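PDB 2WUI: transcriptional regulator from Pseudomonas aeruginosa, which probably binds DNA as a TetR-family repressor, MexZ, whose repression bears on antibiotic resistance. Local coordinates for residues Asn54-Cys59 with Asn119-Arg124; Val79-Ile84 with Arg147-Ala152; Ser160-Ser165 with Leu196-Ser201. All coordinates share one frame; numbering follows the deposited sequence.

How the interactions relate
From the N terminus, the chain runs through the predicted helix-turn-helix into helix 55-67, and interaction 1 closes a loop of 59 residues when Asn119-Arg124, at the start of helix 120-146, returns to it. Inside that loop begins helix 81-97, whose first turn is met by the loop after helix 120-146, so interaction 2 crosses interaction 1 along the chain. Interaction 3 opens only after both have closed and pairs helix 156-174 with helix 185-201. Interactions 2 and 3 touch through Leu-82 with Leu-196 and Leu-150 with Leu-199, their centres about 12 Å apart; interaction 1 lies at the end with the predicted DNA-binding motif, its centre about 39 Å and 35 Å from theirs.

Interaction 1: Asn54-Cys59 with Asn119-Arg124; sequences NKIEVC and NEPLLR
Ile-56 and Leu-122 form the centre of this contact, their side chains crossing obliquely between two nearly parallel helix starts (15° between the segment axes, 10.3 Å apart). The delta methyl of Ile-56 meets one branch of Leu-122, CD1 to CD2 at 3.3 Å. The other branch turns to the next turn of helix 55-67, where Leu-122 CD1 lies 4.1 Å from the sulfur SG of Cys-59. With CG anti to the carbonyl carbon (chi1 -85°), the side chain of Leu-122 leans toward helix 55-67, and its two methyls part, one to each residue. This inner side is closely packed: Phe-24 of helix 11-26 touches Cys-59, while Leu-60 and Cys-113 also touch Leu-122. Asn-119 borders it at the helix start, its OD1 4.2 Å from Ile-56 CD1 and its side chain about perpendicular to that of the isoleucine; the amide nitrogen ND2 is bonded to the backbone oxygen of Glu-114. Toward solvent the fit is looser. There the second branch of Ile-56, CG2, meets the ring of partly exposed Pro-121, 4.3 Å from its CG. Contact across the pair is thus largely apolar. It joins the helix that follows the predicted helix-turn-helix to the first turn of a long core helix, the junction between DNA-binding and regulatory domains characteristic of the TetR fold.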
loop_
_atom_site.group_PDB
_atom_site.type_symbol
_atom_site.label_atom_id
_atom_site.label_comp_id
_atom_site.label_asym_id
_atom_site.label_seq_id
_atom_site.Cartn_x
_atom_site.Cartn_y
_atom_site.Cartn_z
ATOM N N ASN A 54 8.413 6.308 30.936
ATOM C CA ASN A 54 7.518 5.274 30.425
ATOM C C ASN A 54 8.183 4.526 29.275
ATOM O O ASN A 54 9.130 5.024 28.663
ATOM C CB ASN A 54 6.216 5.905 29.909
ATOM C CG ASN A 54 5.917 7.255 30.550
ATOM O OD1 ASN A 54 5.455 8.185 29.884
ATOM N ND2 ASN A 54 6.181 7.369 31.847
ATOM N N LYS A 55 7.692 3.334 28.967
ATOM C CA LYS A 55 8.121 2.679 27.745
ATOM C C LYS A 55 7.731 3.579 26.575
ATOM O O LYS A 55 8.467 3.697 25.599
ATOM C CB LYS A 55 7.452 1.319 27.577
ATOM C CG LYS A 55 5.999 1.410 27.117
ATOM C CD LYS A 55 5.538 0.113 26.479
ATOM C CE LYS A 55 4.025 0.033 26.445
ATOM N NZ LYS A 55 3.570 -1.383 26.416
ATOM N N ILE A 56 6.566 4.210 26.666
ATOM C CA ILE A 56 6.136 5.090 25.595
ATOM C C ILE A 56 7.205 6.139 25.387
ATOM O O ILE A 56 7.536 6.491 24.255
ATOM C CB ILE A 56 4.805 5.791 25.915
ATOM C CG1 ILE A 56 3.644 4.823 25.727
ATOM C CG2 ILE A 56 4.595 6.978 24.989
ATOM C CD1 ILE A 56 3.544 4.293 24.314
ATOM N N GLU A 57 7.742 6.637 26.494
ATOM C CA GLU A 57 8.798 7.633 26.425
ATOM C C GLU A 57 10.025 7.064 25.712
ATOM O O GLU A 57 10.547 7.652 24.773
ATOM C CB GLU A 57 9.172 8.115 27.827
ATOM C CG GLU A 57 9.915 9.431 27.821
ATOM C CD GLU A 57 9.167 10.492 27.033
ATOM O OE1 GLU A 57 7.917 10.538 27.146
ATOM O OE2 GLU A 57 9.828 11.275 26.302
ATOM N N VAL A 58 10.478 5.904 26.156
ATOM C CA VAL A 58 11.634 5.286 25.547
ATOM C C VAL A 58 11.377 5.203 24.057
ATOM O O VAL A 58 12.295 5.227 23.248
ATOM C CB VAL A 58 11.867 3.857 26.095
ATOM C CG1 VAL A 58 11.308 2.826 25.135
ATOM C CG2 VAL A 58 13.340 3.602 26.318
ATOM N N CYS A 59 10.110 5.110 23.693
ATOM C CA CYS A 59 9.769 4.801 22.317
ATOM C C CYS A 59 9.840 6.004 21.393
ATOM O O CYS A 59 10.393 5.934 20.288
ATOM C CB CYS A 59 8.383 4.207 22.243
ATOM S SG CYS A 59 8.177 3.451 20.666
ATOM N N ASN A 119 -0.963 4.659 22.523
ATOM C CA ASN A 119 -0.049 4.911 21.420
ATOM C C ASN A 119 -0.390 6.187 20.668
ATOM O O ASN A 119 0.024 6.364 19.532
ATOM C CB ASN A 119 -0.079 3.721 20.462
ATOM C CG ASN A 119 0.088 2.395 21.186
ATOM O OD1 ASN A 119 0.368 2.378 22.386
ATOM N ND2 ASN A 119 -0.086 1.281 20.471
ATOM N N GLU A 120 -1.155 7.077 21.288
ATOM C CA GLU A 120 -1.531 8.323 20.621
ATOM C C GLU A 120 -0.307 9.121 20.173
ATOM O O GLU A 120 -0.217 9.533 19.014
ATOM C CB GLU A 120 -2.413 9.187 21.521
ATOM C CG GLU A 120 -2.891 10.467 20.886
ATOM C CD GLU A 120 -3.876 10.227 19.758
ATOM O OE1 GLU A 120 -4.472 9.122 19.726
ATOM O OE2 GLU A 120 -4.052 11.146 18.915
ATOM N N PRO A 121 0.650 9.325 21.091
ATOM C CA PRO A 121 1.863 10.106 20.809
ATOM C C PRO A 121 2.685 9.478 19.691
ATOM O O PRO A 121 3.391 10.183 18.961
ATOM C CB PRO A 121 2.652 10.022 22.120
ATOM C CG PRO A 121 1.667 9.588 23.145
ATOM C CD PRO A 121 0.681 8.730 22.432
ATOM N N LEU A 122 2.608 8.155 19.590
ATOM C CA LEU A 122 3.295 7.421 18.544
ATOM C C LEU A 122 2.610 7.725 17.243
ATOM O O LEU A 122 3.244 8.071 16.251
ATOM C CB LEU A 122 3.201 5.920 18.795
ATOM C CG LEU A 122 4.269 5.364 19.731
ATOM C CD1 LEU A 122 5.402 6.351 19.818
ATOM C CD2 LEU A 122 3.700 5.092 21.085
ATOM N N LEU A 123 1.294 7.580 17.270
ATOM C CA LEU A 123 0.468 7.851 16.121
ATOM C C LEU A 123 0.769 9.247 15.625
ATOM O O LEU A 123 1.068 9.438 14.456
ATOM C CB LEU A 123 -1.000 7.716 16.506
ATOM C CG LEU A 123 -1.922 7.346 15.345
ATOM C CD1 LEU A 123 -3.364 7.144 15.828
ATOM C CD2 LEU A 123 -1.835 8.390 14.211
ATOM N N ARG A 124 0.723 10.222 16.522
ATOM C CA ARG A 124 0.965 11.602 16.132
ATOM C C ARG A 124 2.333 11.749 15.473
ATOM O O ARG A 124 2.448 12.328 14.395
ATOM C CB ARG A 124 0.851 12.538 17.340
ATOM C CG ARG A 124 -0.567 12.722 17.893
ATOM C CD ARG A 124 -1.226 14.038 17.435
ATOM N NE ARG A 124 -2.002 14.660 18.517
ATOM C CZ ARG A 124 -2.819 15.708 18.377
ATOM N NH1 ARG A 124 -3.463 16.185 19.439
ATOM N NH2 ARG A 124 -3.000 16.276 17.185
#

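Interaction 2: Val79-Ile84 with Arg147-Ala152; sequences VPALDI and RGELPA
Glu-149 extends its side chain across to the start of helix 81-97 and sets its carboxylate against the backbone N-H of Ala-81. Glu-149 OE2 takes the main hydrogen bond through its syn lone pair, 2.8 Å from Ala-81 N with an N-H...O angle of 152°; Glu-149 OE1, 3.0 Å from the same nitrogen, adds a weak one. The reach comes from CG standing beside the backbone N (chi1 -47°) and a chain straight beyond it (chi2 171°). Pro-80, just before the helix, packs near the carboxylate, with its CB 3.3 Å from Glu-149 OE1. Such a carboxylate at a helix start probably gains from the partial positive charge of the first turn. The contact belongs to the all-helical regulatory domain of the TetR fold, in which the loop after helix 120-146 is pinned to the first turn of helix 81-97. Leu-82 runs antiparallel to the glutamate chain and meets Leu-150 tip to tip, its CD2 4.0 Å from Leu-150 CG. Ala-144 of helix 120-146 touches both leucines, while Leu-196 and Leu-199 of helix 185-201 receive Leu-82 and Leu-150 respectively.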
loop_
_atom_site.group_PDB
_atom_site.type_symbol
_atom_site.label_atom_id
_atom_site.label_comp_id
_atom_site.label_asym_id
_atom_site.label_seq_id
_atom_site.Cartn_x
_atom_site.Cartn_y
_atom_site.Cartn_z
ATOM N N VAL A 79 20.343 23.032 -8.906
ATOM C CA VAL A 79 19.977 21.932 -9.778
ATOM C C VAL A 79 18.486 22.074 -10.052
ATOM O O VAL A 79 17.838 22.960 -9.489
ATOM C CB VAL A 79 20.238 20.584 -9.096
ATOM C CG1 VAL A 79 21.682 20.461 -8.679
ATOM C CG2 VAL A 79 19.338 20.428 -7.892
ATOM N N PRO A 80 17.928 21.217 -10.919
ATOM C CA PRO A 80 16.470 21.278 -11.095
ATOM C C PRO A 80 15.760 20.828 -9.814
ATOM O O PRO A 80 16.293 19.992 -9.070
ATOM C CB PRO A 80 16.203 20.273 -12.216
ATOM C CG PRO A 80 17.520 20.031 -12.865
ATOM C CD PRO A 80 18.564 20.241 -11.814
ATOM N N ALA A 81 14.577 21.365 -9.544
ATOM C CA ALA A 81 13.897 21.000 -8.317
ATOM C C ALA A 81 13.545 19.518 -8.343
ATOM O O ALA A 81 13.525 18.859 -7.305
ATOM C CB ALA A 81 12.668 21.839 -8.118
ATOM N N LEU A 82 13.269 18.990 -9.530
ATOM C CA LEU A 82 12.941 17.579 -9.644
ATOM C C LEU A 82 14.170 16.716 -9.414
ATOM O O LEU A 82 14.052 15.542 -9.067
ATOM C CB LEU A 82 12.326 17.255 -11.001
ATOM C CG LEU A 82 10.855 17.597 -11.275
ATOM C CD1 LEU A 82 9.936 17.373 -10.039
ATOM C CD2 LEU A 82 10.719 18.997 -11.838
ATOM N N ASP A 83 15.354 17.283 -9.615
ATOM C CA ASP A 83 16.567 16.537 -9.305
ATOM C C ASP A 83 16.644 16.383 -7.803
ATOM O O ASP A 83 17.047 15.335 -7.306
ATOM C CB ASP A 83 17.827 17.209 -9.858
ATOM C CG ASP A 83 18.210 16.700 -11.264
ATOM O OD1 ASP A 83 19.385 16.893 -11.677
ATOM O OD2 ASP A 83 17.344 16.102 -11.949
ATOM N N ILE A 84 16.224 17.416 -7.081
ATOM C CA ILE A 84 16.124 17.320 -5.619
ATOM C C ILE A 84 15.006 16.371 -5.186
ATOM O O ILE A 84 15.212 15.501 -4.346
ATOM C CB ILE A 84 15.848 18.684 -4.969
ATOM C CG1 ILE A 84 17.004 19.664 -5.222
ATOM C CG2 ILE A 84 15.587 18.504 -3.493
ATOM C CD1 ILE A 84 16.570 21.141 -5.206
ATOM N N ARG A 147 9.824 27.511 -11.520
ATOM C CA ARG A 147 11.187 27.565 -12.026
ATOM C C ARG A 147 11.166 27.258 -13.515
ATOM O O ARG A 147 12.211 27.100 -14.141
ATOM C CB ARG A 147 12.042 26.527 -11.281
ATOM C CG ARG A 147 13.496 26.893 -11.109
ATOM C CD ARG A 147 14.210 25.975 -10.109
ATOM N NE ARG A 147 13.965 26.280 -8.692
ATOM C CZ ARG A 147 13.379 27.383 -8.212
ATOM N NH1 ARG A 147 12.956 28.350 -9.020
ATOM N NH2 ARG A 147 13.224 27.524 -6.896
ATOM N N GLY A 148 9.969 27.151 -14.077
ATOM C CA GLY A 148 9.815 26.846 -15.488
ATOM C C GLY A 148 10.028 25.392 -15.880
ATOM O O GLY A 148 9.714 25.025 -17.009
ATOM N N GLU A 149 10.543 24.557 -14.974
ATOM C CA GLU A 149 10.749 23.138 -15.288
ATOM C C GLU A 149 9.465 22.334 -15.586
ATOM O O GLU A 149 9.563 21.208 -16.085
ATOM C CB GLU A 149 11.537 22.417 -14.180
ATOM C CG GLU A 149 12.790 23.143 -13.677
ATOM C CD GLU A 149 13.394 22.487 -12.424
ATOM O OE1 GLU A 149 13.039 21.314 -12.139
ATOM O OE2 GLU A 149 14.222 23.141 -11.731
ATOM N N LEU A 150 8.284 22.869 -15.257
ATOM C CA LEU A 150 7.019 22.142 -15.498
ATOM C C LEU A 150 5.861 23.065 -15.907
ATOM O O LEU A 150 5.841 24.244 -15.557
ATOM C CB LEU A 150 6.585 21.304 -14.281
ATOM C CG LEU A 150 7.400 20.133 -13.707
ATOM C CD1 LEU A 150 6.545 19.336 -12.732
ATOM C CD2 LEU A 150 7.964 19.208 -14.777
ATOM N N PRO A 151 4.876 22.524 -16.634
ATOM C CA PRO A 151 3.824 23.381 -17.190
ATOM C C PRO A 151 3.100 24.218 -16.143
ATOM O O PRO A 151 2.466 23.672 -15.222
ATOM C CB PRO A 151 2.809 22.392 -17.772
ATOM C CG PRO A 151 3.315 21.023 -17.499
ATOM C CD PRO A 151 4.730 21.111 -17.020
ATOM N N ALA A 152 3.157 25.539 -16.286
ATOM C CA ALA A 152 2.253 26.372 -15.511
ATOM C C ALA A 152 0.916 25.893 -15.998
ATOM O O ALA A 152 0.780 25.560 -17.179
ATOM C CB ALA A 152 2.440 27.832 -15.835
#

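Interaction 3: Ser160-Ser165 with Leu196-Ser201; sequences SIYLQS and LDSLRS
Tyr-162 and Leu-163, neighbours on helix 156-174, send their side chains into the antiparallel helix 185-201 (164° between the segment axes, 10.5 Å apart). The tyrosine ring is approached obliquely from two residues: Ser-198 OG lies near its CE1, and its CD1 is 3.7 Å from Leu-199 CD2. With CG anti to the backbone N (chi1 -176°), the ring is carried toward helix 185-201, side by side with Leu-199, which points the other way. Leu-163 uses a single methyl for two partners: CD2 lies 3.6 Å from Leu-196 CD2, those side chains crossing at about a right angle, and 3.7 Å from Leu-199 CD1. Leu-199 therefore divides its branches, one to the leucine and one to the ring.

A second shell sets these groups. Ser-198 OG is hydrogen-bonded to the backbone oxygen of Gly-195, nearly one turn back, which helps hold the hydroxyl beside the ring. Leu-85 of helix 81-97 touches both Leu-196 and Leu-163, and Ile-141 of helix 120-146 supports Leu-199. The far end of Tyr-162 reaches the dimer partner: its OH is hydrogen-bonded to the OH of Tyr-162 of the second subunit, and Met-191 of that subunit packs against the tyrosine. The pairing is consistent with the four-helix bundle at the dimer interface of TetR regulators. Within the subunit it rests largely on leucine methyls and an aromatic ring, while the hydroxyls are satisfied by a backbone oxygen and by the partner subunit, so the same tyrosine serves both intrachain packing and dimer contact.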
loop_
_atom_site.group_PDB
_atom_site.type_symbol
_atom_site.label_atom_id
_atom_site.label_comp_id
_atom_site.label_asym_id
_atom_site.label_seq_id
_atom_site.Cartn_x
_atom_site.Cartn_y
_atom_site.Cartn_z
ATOM N N SER A 160 0.980 15.643 -7.197
ATOM C CA SER A 160 1.511 14.970 -6.028
ATOM C C SER A 160 0.783 13.646 -5.827
ATOM O O SER A 160 1.410 12.586 -5.743
ATOM C CB SER A 160 1.379 15.838 -4.788
ATOM O OG SER A 160 0.102 16.428 -4.769
ATOM N N ILE A 161 -0.542 13.692 -5.768
ATOM C CA ILE A 161 -1.282 12.455 -5.560
ATOM C C ILE A 161 -0.705 11.397 -6.502
ATOM O O ILE A 161 -0.533 10.242 -6.115
ATOM C CB ILE A 161 -2.802 12.620 -5.764
ATOM C CG1 ILE A 161 -3.398 13.510 -4.674
ATOM C CG2 ILE A 161 -3.483 11.275 -5.730
ATOM C CD1 ILE A 161 -4.868 13.785 -4.854
ATOM N N TYR A 162 -0.350 11.808 -7.715
ATOM C CA TYR A 162 0.235 10.887 -8.680
ATOM C C TYR A 162 1.591 10.363 -8.201
ATOM O O TYR A 162 1.772 9.162 -8.055
ATOM C CB TYR A 162 0.353 11.558 -10.057
ATOM C CG TYR A 162 0.854 10.648 -11.162
ATOM C CD1 TYR A 162 2.154 10.732 -11.619
ATOM C CD2 TYR A 162 0.015 9.721 -11.763
ATOM C CE1 TYR A 162 2.620 9.905 -12.641
ATOM C CE2 TYR A 162 0.469 8.893 -12.787
ATOM C CZ TYR A 162 1.780 8.991 -13.218
ATOM O OH TYR A 162 2.269 8.181 -14.225
ATOM N N LEU A 163 2.542 11.255 -7.950
ATOM C CA LEU A 163 3.861 10.833 -7.462
ATOM C C LEU A 163 3.779 10.033 -6.151
ATOM O O LEU A 163 4.340 8.939 -6.026
ATOM C CB LEU A 163 4.779 12.050 -7.290
ATOM C CG LEU A 163 5.970 12.195 -8.248
ATOM C CD1 LEU A 163 5.835 11.215 -9.394
ATOM C CD2 LEU A 163 6.103 13.642 -8.768
ATOM N N GLN A 164 3.073 10.598 -5.179
ATOM C CA GLN A 164 2.910 9.987 -3.875
ATOM C C GLN A 164 2.317 8.576 -4.020
ATOM O O GLN A 164 2.824 7.632 -3.416
ATOM C CB GLN A 164 2.022 10.871 -3.011
ATOM C CG GLN A 164 2.690 11.303 -1.737
ATOM C CD GLN A 164 3.302 10.132 -1.039
ATOM O OE1 GLN A 164 4.531 10.075 -0.828
ATOM N NE2 GLN A 164 2.454 9.152 -0.696
ATOM N N SER A 165 1.279 8.408 -4.845
ATOM C CA SER A 165 0.796 7.055 -5.147
ATOM C C SER A 165 1.905 6.175 -5.701
ATOM O O SER A 165 2.143 5.081 -5.209
ATOM C CB SER A 165 -0.366 7.072 -6.143
ATOM O OG SER A 165 -1.561 7.530 -5.532
ATOM N N LEU A 196 7.977 11.193 -13.373
ATOM C CA LEU A 196 8.213 12.624 -13.486
ATOM C C LEU A 196 7.963 13.154 -14.905
ATOM O O LEU A 196 7.474 14.272 -15.087
ATOM C CB LEU A 196 9.625 12.932 -13.029
ATOM C CG LEU A 196 9.802 12.529 -11.568
ATOM C CD1 LEU A 196 11.259 12.297 -11.224
ATOM C CD2 LEU A 196 9.194 13.608 -10.673
ATOM N N ASP A 197 8.274 12.357 -15.920
ATOM C CA ASP A 197 7.960 12.784 -17.279
ATOM C C ASP A 197 6.473 13.048 -17.403
ATOM O O ASP A 197 6.064 14.053 -17.985
ATOM C CB ASP A 197 8.375 11.738 -18.320
ATOM C CG ASP A 197 9.869 11.764 -18.615
ATOM O OD1 ASP A 197 10.665 11.775 -17.646
ATOM O OD2 ASP A 197 10.246 11.771 -19.814
ATOM N N SER A 198 5.650 12.157 -16.857
ATOM C CA SER A 198 4.232 12.273 -17.131
ATOM C C SER A 198 3.740 13.600 -16.592
ATOM O O SER A 198 2.869 14.210 -17.187
ATOM C CB SER A 198 3.441 11.109 -16.571
ATOM O OG SER A 198 3.247 11.306 -15.187
ATOM N N LEU A 199 4.317 14.086 -15.499
ATOM C CA LEU A 199 3.927 15.422 -15.047
ATOM C C LEU A 199 4.260 16.392 -16.157
ATOM O O LEU A 199 3.471 17.279 -16.480
ATOM C CB LEU A 199 4.636 15.866 -13.761
ATOM C CG LEU A 199 4.596 15.020 -12.485
ATOM C CD1 LEU A 199 4.647 15.944 -11.285
ATOM C CD2 LEU A 199 3.371 14.132 -12.410
ATOM N N ARG A 200 5.432 16.201 -16.751
ATOM C CA ARG A 200 5.960 17.141 -17.735
ATOM C C ARG A 200 5.149 17.154 -19.006
ATOM O O ARG A 200 4.820 18.219 -19.524
ATOM C CB ARG A 200 7.413 16.812 -18.083
ATOM C CG ARG A 200 8.131 17.950 -18.780
ATOM C CD ARG A 200 9.560 17.597 -19.209
ATOM N NE ARG A 200 9.578 16.485 -20.155
ATOM C CZ ARG A 200 10.219 15.341 -19.939
ATOM N NH1 ARG A 200 10.916 15.175 -18.817
ATOM N NH2 ARG A 200 10.174 14.369 -20.849
ATOM N N SER A 201 4.805 15.975 -19.506
ATOM C CA SER A 201 4.266 15.883 -20.854
ATOM C C SER A 201 2.930 15.174 -20.921
ATOM O O SER A 201 2.621 14.525 -21.920
ATOM C CB SER A 201 5.244 15.106 -21.724
ATOM O OG SER A 201 5.335 13.770 -21.254
#